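Local structure of beta-fructofuranosidase (Arthrobacter, 3WPU) at residues V72-D76 with L105-H111; F97-A101 with F113-G117; V147-I151 with F219-D224; F179-Y185 with Y196-I200. The protein belongs to the levansucrase/invertase family of the beta-fructosidase clan, whose fold is a five-bladed beta-propeller. All coordinates share one frame; numbering follows the deposited sequence. Where two conformers were deposited one is given.

Interaction 1: residues V72-D76 with L105-H111; sequences VWVWD and LGFDDRH. With GOL (glycerol), chain C.
Trp75 and Arg110 meet through their first torsions (chi1 61° and 69°), with each CG lying between the backbone N and the carbonyl carbon. The arginine chain then runs extended over one face of the indole. Its CD sits 3.5 Å from the centroid of the Trp75 six-membered ring, a CH-pi contact close to the ring normal. Arg110 CZ follows over the five-membered ring, 4.4 Å from its centroid, and makes a cation-pi contact. The guanidinium plane stands at 89° to the indole, so an edge of the group faces the ring. One guanidinium face is covered by His111 CE1 and the opposite one by Phe107 CZ. Arg110 NH1 donates to Phe107 O, which helps to fix the rotation of the group.

Phe107 links this group to Trp73. Trp73 NE1 donates to Leu105 O at 2.8 Å, and Phe107 CD1 lies over one indole face, 3.5 Å from Trp73 CD2. The two ring systems meet obliquely.

A glycerol joins the two segments. Its O1 accepts from Trp75 NE1 at 3.0 Å and is hydrogen-bonded to His111 ND1 at 2.7 Å. Its O2 donates to Asp76 OD2 at 2.9 Å. The contact thus combines a cation held between aromatic groups with a polar rim. Indole N-H, imidazole and carboxylate together bind a small polyol there, although glycerol probably came from the crystallisation liquor.

Interaction 2: residues F97-A101 with F113-G117; sequences FSLVA and FAKIG
This is an antiparallel strand pairing inside a four-stranded antiparallel blade of the five-bladed beta-propeller, between neighbouring strands 93-102 and 115-122. Four backbone hydrogen bonds hold it. Ser98 and Gly117 form one hydrogen-bonded pair: Ser98 N reaches Gly117 O at 3.0 Å, and Gly117 N reaches Ser98 O at 2.8 Å. Val100 and Lys115 form the next, with Val100 N to Lys115 O at 2.8 Å and Lys115 N to Val100 O at 3.1 Å. Leu99 and Ile116 are the non-hydrogen-bonded pair between them. The short strand axes run at 130°, a marked twist.

Leu99 and Ile116 share one sheet face, where Leu99 CD2 touches Ile116 CG1 at 3.8 Å. The other branch, Ile116 CG2, is anti to its backbone N and meets Phe97 CD1 at 3.9 Å. On the other face Val100 CG2 lies beside the backbone of Gly117, 4.0 Å from Gly117 N.

Strand 72-81 pairs with the other edge of 93-102, and Trp75 packs on Leu99, Ala101 and Ala114. Tyr138 and Leu141 of strand 137-141, the next strand beyond 115-122, cover Val100.

Interaction 3: residues V147-I151 with F219-D224; sequences VTGQI and FNKVTD
Gln150 reaches the backbone of strand 213-226 with its amide. Its CG lies between the backbone N and the carbonyl carbon (chi1 56°), and the chain is extended beyond it. Gln150 OE1 accepts from Val222 N at 2.9 Å. The bond is nearly straight at the hydrogen, 177°, but the donor stands well above the amide carbonyl plane. Gln150 NE2 turns back to Val147 O at 2.9 Å and makes a weak, longer bond to Asn220 O at 3.4 Å. Val147 O also accepts from Gln150 N, so two donors grip it.

Val222 points toward the loop and lies in the middle of the apolar contact. Its two methyls are divided: CG2 meets Val147 CG1 at 4.0 Å, while CG1 meets Ile151 CG2 at 3.9 Å. Ile151 CG2, anti to its carbonyl carbon, also reaches Asp224 CB, and the two side chains cross at about a right angle. A water donates to Ile151 O and to Asp224 OD2, the latter at 2.8 Å. Asp224 OD2 is also in a salt bridge with Arg199 of the adjoining strand.

Residues 147-151, helical in backbone angles, lie in the connection from 137-141, the outer strand of one four-stranded blade, to 159-169, the first strand of the next, and pack on its outer strand, 213-226. This is consistent with a blade-to-blade crossover of a five-bladed beta-propeller.

Interaction 4: residues F179-Y185 with Y196-I200; sequences FTDVAFY and YDPRI
Strands 174-184 and 197-210 are consecutive in the chain, so they form a beta-hairpin within a four-stranded antiparallel blade of the five-bladed beta-propeller. Asp181 and Arg199 are a hydrogen-bonded pair, with Asp181 N to Arg199 O at 2.7 Å and Arg199 N to Asp181 O at 2.8 Å. Ala183 and Asp197 repeat the pattern. Val182 and Pro198 form the non-hydrogen-bonded pair between them, so the missing N-H of the proline costs no bond across the pair.

On the face of Val182 and Pro198, Val182 CG1 is anti to its backbone N (chi1 -166°) and touches Tyr196 CD1 at 3.5 Å. Its other methyl, CG2, meets Pro198 CB at 4.0 Å. Pro198 CD lies over the centre of one face of the Tyr196 ring. Phe184 lies alongside Tyr196, with the rings oblique at 36°. Tyr196 OH is bonded to Phe242 O. Thr180 OG1, also here, bonds Ser164 O and Asp246 N.

On the other face Arg199 grips Asp197 side-on. Arg199 NE binds Asp197 OD1 at 2.9 Å, and Arg199 NH2 binds Asp197 OD2 at 2.8 Å. A water donates to Asp197 OD2 and to Tyr185 OH, which is also hydrogen-bonded to Asp154 O. Asp197, Asp224 and Glu153 balance the buried Arg199 charge, which would be expected to favour their ionised forms. One face is thus ionic, the other mostly apolar and aromatic.

All four interactions reach the same large mixed sheet. Interactions 2 and 4 are buried strand pairings that rest on regular backbone bonds. Interactions 1 and 3 are partly buried, pack loops against strands, and depend on side-chain bonds between loop and strand. Interactions 1 and 2 lie on neighbouring strands, 72-81 and 93-102, which pair through Asp76 O and Leu99 N at 2.8 Å. Interaction 2 meets interaction 4 by apolar packing of Ile116 CD1 on Phe179 CB. Interaction 4 is nested along the chain within interaction 3, and the two are joined by an ionic link between their adjoining strands, 197-210 and 213-226.

Interaction 1: residues V72-D76 with L105-H111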
loop_
_atom_site.group_PDB
_atom_site.type_symbol
_atom_site.label_atom_id
_atom_site.label_comp_id
_atom_site.label_asym_id
_atom_site.label_seq_id
_atom_site.Cartn_x
_atom_site.Cartn_y
_atom_site.Cartn_z
ATOM N N VAL A 72 -14.833 -13.384 -6.730
ATOM C CA VAL A 72 -13.422 -13.270 -7.079
ATOM C C VAL A 72 -12.539 -13.380 -5.823
ATOM O O VAL A 72 -13.041 -13.287 -4.692
ATOM C CB VAL A 72 -13.093 -11.902 -7.754
ATOM C CG1 VAL A 72 -13.567 -11.871 -9.203
ATOM C CG2 VAL A 72 -13.637 -10.731 -6.957
ATOM N N TRP A 73 -11.241 -13.595 -6.036
ATOM C CA TRP A 73 -10.242 -13.396 -4.990
ATOM C C TRP A 73 -9.864 -11.935 -5.063
ATOM O O TRP A 73 -9.651 -11.428 -6.146
ATOM C CB TRP A 73 -8.975 -14.203 -5.221
ATOM C CG TRP A 73 -9.087 -15.713 -5.196
ATOM C CD1 TRP A 73 -8.848 -16.546 -6.234
ATOM C CD2 TRP A 73 -9.371 -16.543 -4.066
ATOM N NE1 TRP A 73 -8.995 -17.874 -5.826
ATOM C CE2 TRP A 73 -9.304 -17.881 -4.498
ATOM C CE3 TRP A 73 -9.653 -16.290 -2.718
ATOM C CZ2 TRP A 73 -9.533 -18.954 -3.631
ATOM C CZ3 TRP A 73 -9.911 -17.350 -1.878
ATOM C CH2 TRP A 73 -9.827 -18.661 -2.331
ATOM N N VAL A 74 -9.777 -11.295 -3.910
ATOM C CA VAL A 74 -9.436 -9.869 -3.840
ATOM C C VAL A 74 -8.209 -9.715 -2.977
ATOM O O VAL A 74 -8.143 -10.311 -1.909
ATOM C CB VAL A 74 -10.586 -9.085 -3.163
ATOM C CG1 VAL A 74 -10.226 -7.611 -3.069
ATOM C CG2 VAL A 74 -11.898 -9.269 -3.909
ATOM N N TRP A 75 -7.258 -8.856 -3.360
ATOM C CA TRP A 75 -6.168 -8.540 -2.431
ATOM C C TRP A 75 -5.862 -7.057 -2.454
ATOM O O TRP A 75 -6.745 -6.282 -2.021
ATOM C CB TRP A 75 -4.950 -9.480 -2.522
ATOM C CG TRP A 75 -4.111 -9.629 -3.829
ATOM C CD1 TRP A 75 -2.767 -9.372 -3.937
ATOM C CD2 TRP A 75 -4.511 -10.132 -5.127
ATOM N NE1 TRP A 75 -2.317 -9.661 -5.178
ATOM C CE2 TRP A 75 -3.359 -10.118 -5.944
ATOM C CE3 TRP A 75 -5.723 -10.605 -5.676
ATOM C CZ2 TRP A 75 -3.380 -10.522 -7.278
ATOM C CZ3 TRP A 75 -5.743 -11.008 -7.003
ATOM C CH2 TRP A 75 -4.576 -10.978 -7.791
ATOM N N ASP A 76 -4.691 -6.638 -2.905
ATOM C CA ASP A 76 -4.321 -5.216 -2.756
ATOM C C ASP A 76 -5.456 -4.300 -3.229
ATOM O O ASP A 76 -5.946 -4.448 -4.342
ATOM C CB ASP A 76 -3.107 -4.818 -3.571
ATOM C CG ASP A 76 -1.891 -5.679 -3.348
ATOM O OD1 ASP A 76 -1.921 -6.688 -2.634
ATOM O OD2 ASP A 76 -0.870 -5.320 -3.952
ATOM N N LEU A 105 -9.198 -20.094 -9.538
ATOM C CA LEU A 105 -7.757 -20.253 -9.368
ATOM C C LEU A 105 -7.378 -20.617 -7.929
ATOM O O LEU A 105 -8.051 -20.214 -6.979
ATOM C CB LEU A 105 -7.026 -18.941 -9.737
ATOM C CG LEU A 105 -7.208 -18.516 -11.181
ATOM C CD1 LEU A 105 -6.748 -17.067 -11.396
ATOM C CD2 LEU A 105 -6.495 -19.432 -12.139
ATOM N N GLY A 106 -6.305 -21.392 -7.774
ATOM C CA GLY A 106 -5.620 -21.455 -6.474
ATOM C C GLY A 106 -5.170 -20.061 -6.083
ATOM O O GLY A 106 -4.649 -19.322 -6.927
ATOM N N PHE A 107 -5.414 -19.694 -4.824
ATOM C CA PHE A 107 -5.106 -18.340 -4.349
ATOM C C PHE A 107 -3.650 -17.983 -4.588
ATOM O O PHE A 107 -3.339 -16.840 -4.899
ATOM C CB PHE A 107 -5.473 -18.182 -2.856
ATOM C CG PHE A 107 -5.448 -16.769 -2.362
ATOM C CD1 PHE A 107 -6.133 -15.774 -3.032
ATOM C CD2 PHE A 107 -4.760 -16.440 -1.191
ATOM C CE1 PHE A 107 -6.101 -14.463 -2.583
ATOM C CE2 PHE A 107 -4.739 -15.147 -0.727
ATOM C CZ PHE A 107 -5.410 -14.150 -1.417
ATOM N N ASP A 108 -2.739 -18.950 -4.499
ATOM C CA ASP A 108 -1.314 -18.666 -4.686
ATOM C C ASP A 108 -0.902 -18.519 -6.162
ATOM O O ASP A 108 0.227 -18.105 -6.464
ATOM C CB ASP A 108 -0.459 -19.736 -4.005
ATOM C CG ASP A 108 -0.510 -19.636 -2.503
ATOM O OD1 ASP A 108 -0.315 -18.525 -1.976
ATOM O OD2 ASP A 108 -0.702 -20.671 -1.847
ATOM N N ASP A 109 -1.813 -18.840 -7.075
ATOM C CA ASP A 109 -1.560 -18.672 -8.505
ATOM C C ASP A 109 -2.123 -17.358 -9.017
ATOM O O ASP A 109 -2.119 -17.112 -10.217
ATOM C CB ASP A 109 -2.141 -19.842 -9.305
ATOM C CG ASP A 109 -1.455 -21.154 -8.998
ATOM O OD1 ASP A 109 -0.233 -21.154 -8.785
ATOM O OD2 ASP A 109 -2.142 -22.204 -8.966
ATOM N N ARG A 110 -2.598 -16.520 -8.100
ATOM C CA ARG A 110 -3.312 -15.311 -8.498
ATOM C C ARG A 110 -2.412 -14.298 -9.185
ATOM O O ARG A 110 -2.891 -13.489 -9.984
ATOM C CB ARG A 110 -3.971 -14.642 -7.284
ATOM C CG ARG A 110 -3.029 -14.004 -6.244
ATOM C CD ARG A 110 -3.762 -13.585 -4.953
ATOM N NE ARG A 110 -2.870 -12.997 -3.945
ATOM C CZ ARG A 110 -2.127 -13.652 -3.061
ATOM N NH1 ARG A 110 -2.167 -14.986 -3.000
ATOM N NH2 ARG A 110 -1.350 -12.968 -2.212
ATOM N N HIS A 111 -1.120 -14.337 -8.871
ATOM C CA HIS A 111 -0.244 -13.224 -9.250
ATOM C C HIS A 111 -0.072 -13.098 -10.758
ATOM O O HIS A 111 -0.066 -11.982 -11.280
ATOM C CB HIS A 111 1.105 -13.370 -8.579
ATOM C CG HIS A 111 0.993 -13.633 -7.112
ATOM N ND1 HIS A 111 0.768 -12.628 -6.205
ATOM C CD2 HIS A 111 0.981 -14.790 -6.408
ATOM C CE1 HIS A 111 0.679 -13.141 -4.993
ATOM N NE2 HIS A 111 0.793 -14.455 -5.091
HETATM C C1 GOL C . 1.290 -9.034 -6.833
HETATM O O1 GOL C . 0.225 -9.988 -6.682
HETATM C C2 GOL C . 0.739 -7.631 -6.538
HETATM O O2 GOL C . 0.213 -7.645 -5.197
HETATM C C3 GOL C . 1.821 -6.558 -6.715
HETATM O O3 GOL C . 1.309 -5.211 -6.773
#

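Interaction 2: residues F97-A101 with F113-G117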
loop_
_atom_site.group_PDB
_atom_site.type_symbol
_atom_site.label_atom_id
_atom_site.label_comp_id
_atom_site.label_asym_id
_atom_site.label_seq_id
_atom_site.Cartn_x
_atom_site.Cartn_y
_atom_site.Cartn_z
ATOM N N PHE A 97 -10.587 0.406 -5.877
ATOM C CA PHE A 97 -9.937 -0.447 -6.874
ATOM C C PHE A 97 -9.222 -1.560 -6.163
ATOM O O PHE A 97 -8.625 -1.333 -5.101
ATOM C CB PHE A 97 -8.926 0.365 -7.684
ATOM C CG PHE A 97 -9.557 1.358 -8.610
ATOM C CD1 PHE A 97 -9.989 0.974 -9.866
ATOM C CD2 PHE A 97 -9.700 2.673 -8.230
ATOM C CE1 PHE A 97 -10.560 1.882 -10.738
ATOM C CE2 PHE A 97 -10.266 3.592 -9.099
ATOM C CZ PHE A 97 -10.695 3.199 -10.345
ATOM N N SER A 98 -9.282 -2.768 -6.732
ATOM C CA SER A 98 -8.647 -3.931 -6.149
ATOM C C SER A 98 -7.993 -4.820 -7.197
ATOM O O SER A 98 -8.491 -4.935 -8.326
ATOM C CB SER A 98 -9.668 -4.821 -5.433
ATOM O OG SER A 98 -10.397 -4.161 -4.409
ATOM N N LEU A 99 -6.909 -5.501 -6.805
ATOM C CA LEU A 99 -6.399 -6.615 -7.579
ATOM C C LEU A 99 -7.367 -7.771 -7.356
ATOM O O LEU A 99 -7.726 -8.062 -6.211
ATOM C CB LEU A 99 -4.992 -7.042 -7.136
ATOM C CG LEU A 99 -3.896 -5.983 -7.285
ATOM C CD1 LEU A 99 -2.534 -6.611 -7.116
ATOM C CD2 LEU A 99 -4.041 -5.279 -8.622
ATOM N N VAL A 100 -7.838 -8.336 -8.453
ATOM C CA VAL A 100 -8.761 -9.484 -8.394
ATOM C C VAL A 100 -8.273 -10.599 -9.308
ATOM O O VAL A 100 -7.583 -10.361 -10.298
ATOM C CB VAL A 100 -10.216 -9.075 -8.738
ATOM C CG1 VAL A 100 -10.743 -7.996 -7.779
ATOM C CG2 VAL A 100 -10.356 -8.597 -10.171
ATOM N N ALA A 101 -8.659 -11.835 -8.984
ATOM C CA ALA A 101 -8.301 -12.995 -9.751
ATOM C C ALA A 101 -9.515 -13.900 -9.695
ATOM O O ALA A 101 -10.248 -13.861 -8.706
ATOM C CB ALA A 101 -7.092 -13.717 -9.174
ATOM N N PHE A 113 -2.160 -14.006 -13.021
ATOM C CA PHE A 113 -3.475 -13.836 -13.634
ATOM C C PHE A 113 -4.234 -12.651 -13.047
ATOM O O PHE A 113 -5.443 -12.546 -13.182
ATOM C CB PHE A 113 -4.300 -15.124 -13.465
ATOM C CG PHE A 113 -3.627 -16.338 -14.017
ATOM C CD1 PHE A 113 -3.386 -16.458 -15.373
ATOM C CD2 PHE A 113 -3.226 -17.360 -13.179
ATOM C CE1 PHE A 113 -2.721 -17.565 -15.879
ATOM C CE2 PHE A 113 -2.569 -18.472 -13.680
ATOM C CZ PHE A 113 -2.327 -18.573 -15.034
ATOM N N ALA A 114 -3.488 -11.696 -12.477
ATOM C CA ALA A 114 -4.074 -10.585 -11.735
ATOM C C ALA A 114 -4.591 -9.517 -12.675
ATOM O O ALA A 114 -3.963 -9.220 -13.695
ATOM C CB ALA A 114 -3.038 -9.963 -10.822
ATOM N N LYS A 115 -5.728 -8.949 -12.291
ATOM C CA LYS A 115 -6.341 -7.827 -13.004
ATOM C C LYS A 115 -6.891 -6.809 -12.007
ATOM O O LYS A 115 -7.084 -7.114 -10.846
ATOM C CB LYS A 115 -7.462 -8.341 -13.901
ATOM C CG LYS A 115 -7.002 -9.374 -14.907
ATOM C CD LYS A 115 -8.188 -9.924 -15.679
ATOM C CE LYS A 115 -7.752 -11.079 -16.545
ATOM N NZ LYS A 115 -8.904 -11.521 -17.353
ATOM N N ILE A 116 -7.064 -5.568 -12.447
ATOM C CA ILE A 116 -7.698 -4.569 -11.619
ATOM C C ILE A 116 -9.201 -4.562 -11.836
ATOM O O ILE A 116 -9.692 -4.442 -12.967
ATOM C CB ILE A 116 -7.112 -3.156 -11.854
ATOM C CG1 ILE A 116 -5.654 -3.161 -11.403
ATOM C CG2 ILE A 116 -7.954 -2.123 -11.128
ATOM C CD1 ILE A 116 -4.868 -1.923 -11.800
ATOM N N GLY A 117 -9.920 -4.668 -10.717
ATOM C CA GLY A 117 -11.367 -4.558 -10.678
ATOM C C GLY A 117 -11.768 -3.395 -9.790
ATOM O O GLY A 117 -10.911 -2.702 -9.238
#

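Interaction 3: residues V147-I151 with F219-D224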
loop_
_atom_site.group_PDB
_atom_site.type_symbol
_atom_site.label_atom_id
_atom_site.label_comp_id
_atom_site.label_asym_id
_atom_site.label_seq_id
_atom_site.Cartn_x
_atom_site.Cartn_y
_atom_site.Cartn_z
ATOM N N VAL A 147 -6.272 -4.374 -23.571
ATOM C CA VAL A 147 -5.967 -2.953 -23.477
ATOM C C VAL A 147 -4.601 -2.711 -22.815
ATOM O O VAL A 147 -3.807 -1.905 -23.288
ATOM C CB VAL A 147 -7.068 -2.169 -22.726
ATOM C CG1 VAL A 147 -6.623 -0.761 -22.369
ATOM C CG2 VAL A 147 -8.339 -2.102 -23.582
ATOM N N THR A 148 -4.328 -3.401 -21.713
ATOM C CA THR A 148 -3.092 -3.128 -20.969
ATOM C C THR A 148 -1.840 -3.689 -21.659
ATOM O O THR A 148 -0.708 -3.314 -21.339
ATOM C CB THR A 148 -3.183 -3.567 -19.508
ATOM O OG1 THR A 148 -3.379 -4.997 -19.408
ATOM C CG2 THR A 148 -4.314 -2.829 -18.819
ATOM N N GLY A 149 -2.053 -4.529 -22.660
ATOM C CA GLY A 149 -0.976 -5.052 -23.481
ATOM C C GLY A 149 -0.377 -4.025 -24.417
ATOM O O GLY A 149 0.686 -4.244 -24.948
ATOM N N GLN A 150 -1.036 -2.884 -24.589
ATOM C CA GLN A 150 -0.629 -1.928 -25.631
ATOM C C GLN A 150 0.792 -1.381 -25.567
ATOM O O GLN A 150 1.367 -1.042 -26.605
ATOM C CB GLN A 150 -1.611 -0.786 -25.754
ATOM C CG GLN A 150 -1.906 0.022 -24.544
ATOM C CD GLN A 150 -3.083 0.950 -24.816
ATOM O OE1 GLN A 150 -2.905 2.130 -24.978
ATOM N NE2 GLN A 150 -4.241 0.389 -24.976
ATOM N N ILE A 151 1.351 -1.270 -24.369
ATOM C CA ILE A 151 2.649 -0.593 -24.196
ATOM C C ILE A 151 3.867 -1.460 -24.485
ATOM O O ILE A 151 4.987 -0.940 -24.580
ATOM C CB ILE A 151 2.789 0.016 -22.776
ATOM C CG1 ILE A 151 2.831 -1.069 -21.690
ATOM C CG2 ILE A 151 1.687 1.046 -22.538
ATOM C CD1 ILE A 151 3.042 -0.542 -20.285
ATOM N N PHE A 219 -10.639 4.323 -19.828
ATOM C CA PHE A 219 -9.620 3.283 -19.601
ATOM C C PHE A 219 -9.326 2.508 -20.889
ATOM O O PHE A 219 -9.176 1.302 -20.904
ATOM C CB PHE A 219 -10.033 2.374 -18.438
ATOM C CG PHE A 219 -10.162 3.098 -17.132
ATOM C CD1 PHE A 219 -9.047 3.698 -16.548
ATOM C CD2 PHE A 219 -11.393 3.213 -16.492
ATOM C CE1 PHE A 219 -9.164 4.355 -15.337
ATOM C CE2 PHE A 219 -11.507 3.848 -15.274
ATOM C CZ PHE A 219 -10.398 4.464 -14.715
ATOM N N ASN A 220 -9.246 3.259 -21.974
ATOM C CA ASN A 220 -9.041 2.726 -23.322
ATOM C C ASN A 220 -7.591 2.819 -23.779
ATOM O O ASN A 220 -7.182 2.133 -24.706
ATOM C CB ASN A 220 -9.962 3.428 -24.351
ATOM C CG ASN A 220 -9.982 4.942 -24.211
ATOM O OD1 ASN A 220 -9.213 5.662 -24.852
ATOM N ND2 ASN A 220 -10.869 5.437 -23.361
ATOM N N LYS A 221 -6.830 3.701 -23.125
ATOM C CA LYS A 221 -5.479 4.044 -23.501
ATOM C C LYS A 221 -4.597 3.906 -22.266
ATOM O O LYS A 221 -4.973 4.385 -21.209
ATOM C CB LYS A 221 -5.468 5.513 -23.951
ATOM C CG LYS A 221 -4.111 6.067 -24.316
ATOM C CD LYS A 221 -3.638 5.463 -25.606
ATOM C CE LYS A 221 -2.394 6.182 -26.151
ATOM N NZ LYS A 221 -1.833 5.336 -27.251
ATOM N N VAL A 222 -3.454 3.254 -22.417
ATOM C CA VAL A 222 -2.461 3.122 -21.334
ATOM C C VAL A 222 -1.171 3.839 -21.729
ATOM O O VAL A 222 -0.646 3.610 -22.826
ATOM C CB VAL A 222 -2.182 1.649 -21.012
ATOM C CG1 VAL A 222 -1.137 1.537 -19.915
ATOM C CG2 VAL A 222 -3.475 0.952 -20.624
ATOM N N THR A 223 -0.672 4.695 -20.835
ATOM C CA THR A 223 0.569 5.418 -21.037
ATOM C C THR A 223 1.679 4.805 -20.200
ATOM O O THR A 223 1.520 4.622 -18.994
ATOM C CB THR A 223 0.402 6.884 -20.650
ATOM O OG1 THR A 223 -0.697 7.450 -21.376
ATOM C CG2 THR A 223 1.684 7.676 -20.952
ATOM N N ASP A 224 2.804 4.519 -20.837
ATOM C CA ASP A 224 3.963 3.905 -20.186
ATOM C C ASP A 224 4.746 5.026 -19.514
ATOM O O ASP A 224 5.215 5.945 -20.196
ATOM C CB ASP A 224 4.782 3.200 -21.281
ATOM C CG ASP A 224 5.958 2.409 -20.761
ATOM O OD1 ASP A 224 6.263 2.447 -19.551
ATOM O OD2 ASP A 224 6.608 1.779 -21.622
HETATM O O HOH W 1 5.787 1.663 -24.278
#

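Interaction 4: residues F179-Y185 with Y196-I200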
loop_
_atom_site.group_PDB
_atom_site.type_symbol
_atom_site.label_atom_id
_atom_site.label_comp_id
_atom_site.label_asym_id
_atom_site.label_seq_id
_atom_site.Cartn_x
_atom_site.Cartn_y
_atom_site.Cartn_z
ATOM N N PHE A 179 -0.883 2.368 -12.170
ATOM C CA PHE A 179 -0.777 0.953 -11.851
ATOM C C PHE A 179 0.505 0.341 -12.382
ATOM O O PHE A 179 1.315 0.998 -13.006
ATOM C CB PHE A 179 -2.027 0.209 -12.338
ATOM C CG PHE A 179 -2.133 0.088 -13.843
ATOM C CD1 PHE A 179 -1.893 -1.127 -14.481
ATOM C CD2 PHE A 179 -2.463 1.201 -14.624
ATOM C CE1 PHE A 179 -1.991 -1.239 -15.870
ATOM C CE2 PHE A 179 -2.556 1.092 -16.005
ATOM C CZ PHE A 179 -2.317 -0.126 -16.616
ATOM N N THR A 180 0.705 -0.928 -12.069
ATOM C CA THR A 180 1.859 -1.657 -12.527
ATOM C C THR A 180 1.408 -2.599 -13.622
ATOM O O THR A 180 0.610 -3.516 -13.386
ATOM C CB THR A 180 2.555 -2.430 -11.399
ATOM O OG1 THR A 180 2.708 -1.606 -10.226
ATOM C CG2 THR A 180 3.924 -2.963 -11.856
ATOM N N ASP A 181 1.932 -2.385 -14.819
ATOM C CA ASP A 181 1.505 -3.107 -16.004
ATOM C C ASP A 181 2.615 -4.104 -16.301
ATOM O O ASP A 181 3.744 -3.697 -16.520
ATOM C CB ASP A 181 1.289 -2.115 -17.155
ATOM C CG ASP A 181 0.445 -2.702 -18.307
ATOM O OD1 ASP A 181 -0.117 -3.826 -18.173
ATOM O OD2 ASP A 181 0.322 -2.047 -19.365
ATOM N N VAL A 182 2.317 -5.407 -16.245
ATOM C CA VAL A 182 3.373 -6.413 -16.231
ATOM C C VAL A 182 3.215 -7.456 -17.335
ATOM O O VAL A 182 2.116 -7.999 -17.573
ATOM C CB VAL A 182 3.452 -7.149 -14.872
ATOM C CG1 VAL A 182 4.744 -7.943 -14.749
ATOM C CG2 VAL A 182 3.360 -6.163 -13.718
ATOM N N ALA A 183 4.316 -7.751 -18.010
ATOM C CA ALA A 183 4.352 -8.812 -19.026
ATOM C C ALA A 183 5.355 -9.885 -18.614
ATOM O O ALA A 183 6.458 -9.587 -18.168
ATOM C CB ALA A 183 4.710 -8.259 -20.396
ATOM N N PHE A 184 4.944 -11.147 -18.745
ATOM C CA PHE A 184 5.780 -12.281 -18.432
ATOM C C PHE A 184 6.026 -13.066 -19.707
ATOM O O PHE A 184 5.146 -13.129 -20.578
ATOM C CB PHE A 184 5.113 -13.235 -17.444
ATOM C CG PHE A 184 4.750 -12.607 -16.115
ATOM C CD1 PHE A 184 5.514 -12.852 -14.981
ATOM C CD2 PHE A 184 3.629 -11.781 -15.998
ATOM C CE1 PHE A 184 5.164 -12.288 -13.763
ATOM C CE2 PHE A 184 3.260 -11.240 -14.768
ATOM C CZ PHE A 184 4.050 -11.476 -13.664
ATOM N N TYR A 185 7.197 -13.702 -19.768
ATOM C CA TYR A 185 7.626 -14.445 -20.964
ATOM C C TYR A 185 8.126 -15.806 -20.531
ATOM O O TYR A 185 9.316 -16.002 -20.300
ATOM C CB TYR A 185 8.682 -13.645 -21.718
ATOM C CG TYR A 185 8.184 -12.294 -22.134
ATOM C CD1 TYR A 185 7.664 -12.069 -23.416
ATOM C CD2 TYR A 185 8.202 -11.223 -21.245
ATOM C CE1 TYR A 185 7.190 -10.820 -23.796
ATOM C CE2 TYR A 185 7.730 -9.977 -21.623
ATOM C CZ TYR A 185 7.202 -9.785 -22.889
ATOM O OH TYR A 185 6.747 -8.539 -23.268
ATOM N N TYR A 196 10.826 -10.934 -16.602
ATOM C CA TYR A 196 9.549 -10.249 -16.715
ATOM C C TYR A 196 9.755 -8.737 -16.824
ATOM O O TYR A 196 10.857 -8.226 -16.610
ATOM C CB TYR A 196 8.607 -10.630 -15.588
ATOM C CG TYR A 196 8.749 -9.886 -14.269
ATOM C CD1 TYR A 196 7.621 -9.464 -13.589
ATOM C CD2 TYR A 196 10.003 -9.586 -13.715
ATOM C CE1 TYR A 196 7.709 -8.810 -12.388
ATOM C CE2 TYR A 196 10.115 -8.929 -12.511
ATOM C CZ TYR A 196 8.966 -8.497 -11.865
ATOM O OH TYR A 196 9.059 -7.859 -10.656
ATOM N N ASP A 197 8.666 -8.062 -17.153
ATOM C CA ASP A 197 8.712 -6.656 -17.564
ATOM C C ASP A 197 7.576 -5.911 -16.893
ATOM O O ASP A 197 6.498 -5.781 -17.460
ATOM C CB ASP A 197 8.618 -6.570 -19.078
ATOM C CG ASP A 197 8.907 -5.181 -19.624
ATOM O OD1 ASP A 197 8.945 -4.199 -18.872
ATOM O OD2 ASP A 197 9.040 -5.086 -20.856
ATOM N N PRO A 198 7.825 -5.429 -15.661
ATOM C CA PRO A 198 6.873 -4.616 -14.927
ATOM C C PRO A 198 7.122 -3.143 -15.197
ATOM O O PRO A 198 8.253 -2.680 -15.052
ATOM C CB PRO A 198 7.201 -4.925 -13.479
ATOM C CG PRO A 198 8.661 -5.248 -13.463
ATOM C CD PRO A 198 9.020 -5.745 -14.852
ATOM N N ARG A 199 6.065 -2.413 -15.516
ATOM C CA ARG A 199 6.188 -0.973 -15.803
ATOM C C ARG A 199 5.171 -0.183 -15.029
ATOM O O ARG A 199 4.049 -0.650 -14.802
ATOM C CB ARG A 199 6.028 -0.713 -17.282
ATOM C CG ARG A 199 7.002 -1.526 -18.127
ATOM C CD ARG A 199 7.000 -1.103 -19.576
ATOM N NE ARG A 199 7.821 -1.986 -20.395
ATOM C CZ ARG A 199 7.950 -1.871 -21.715
ATOM N NH1 ARG A 199 7.389 -0.857 -22.357
ATOM N NH2 ARG A 199 8.665 -2.754 -22.389
ATOM N N ILE A 200 5.527 1.055 -14.674
ATOM C CA ILE A 200 4.585 1.935 -14.018
ATOM C C ILE A 200 3.857 2.670 -15.137
ATOM O O ILE A 200 4.483 3.245 -16.032
ATOM C CB ILE A 200 5.291 2.885 -13.018
ATOM C CG1 ILE A 200 5.774 2.071 -11.825
ATOM C CG2 ILE A 200 4.352 4.000 -12.596
ATOM C CD1 ILE A 200 6.675 2.788 -10.859
HETATM O O HOH W 2 8.857 -6.936 -22.806
#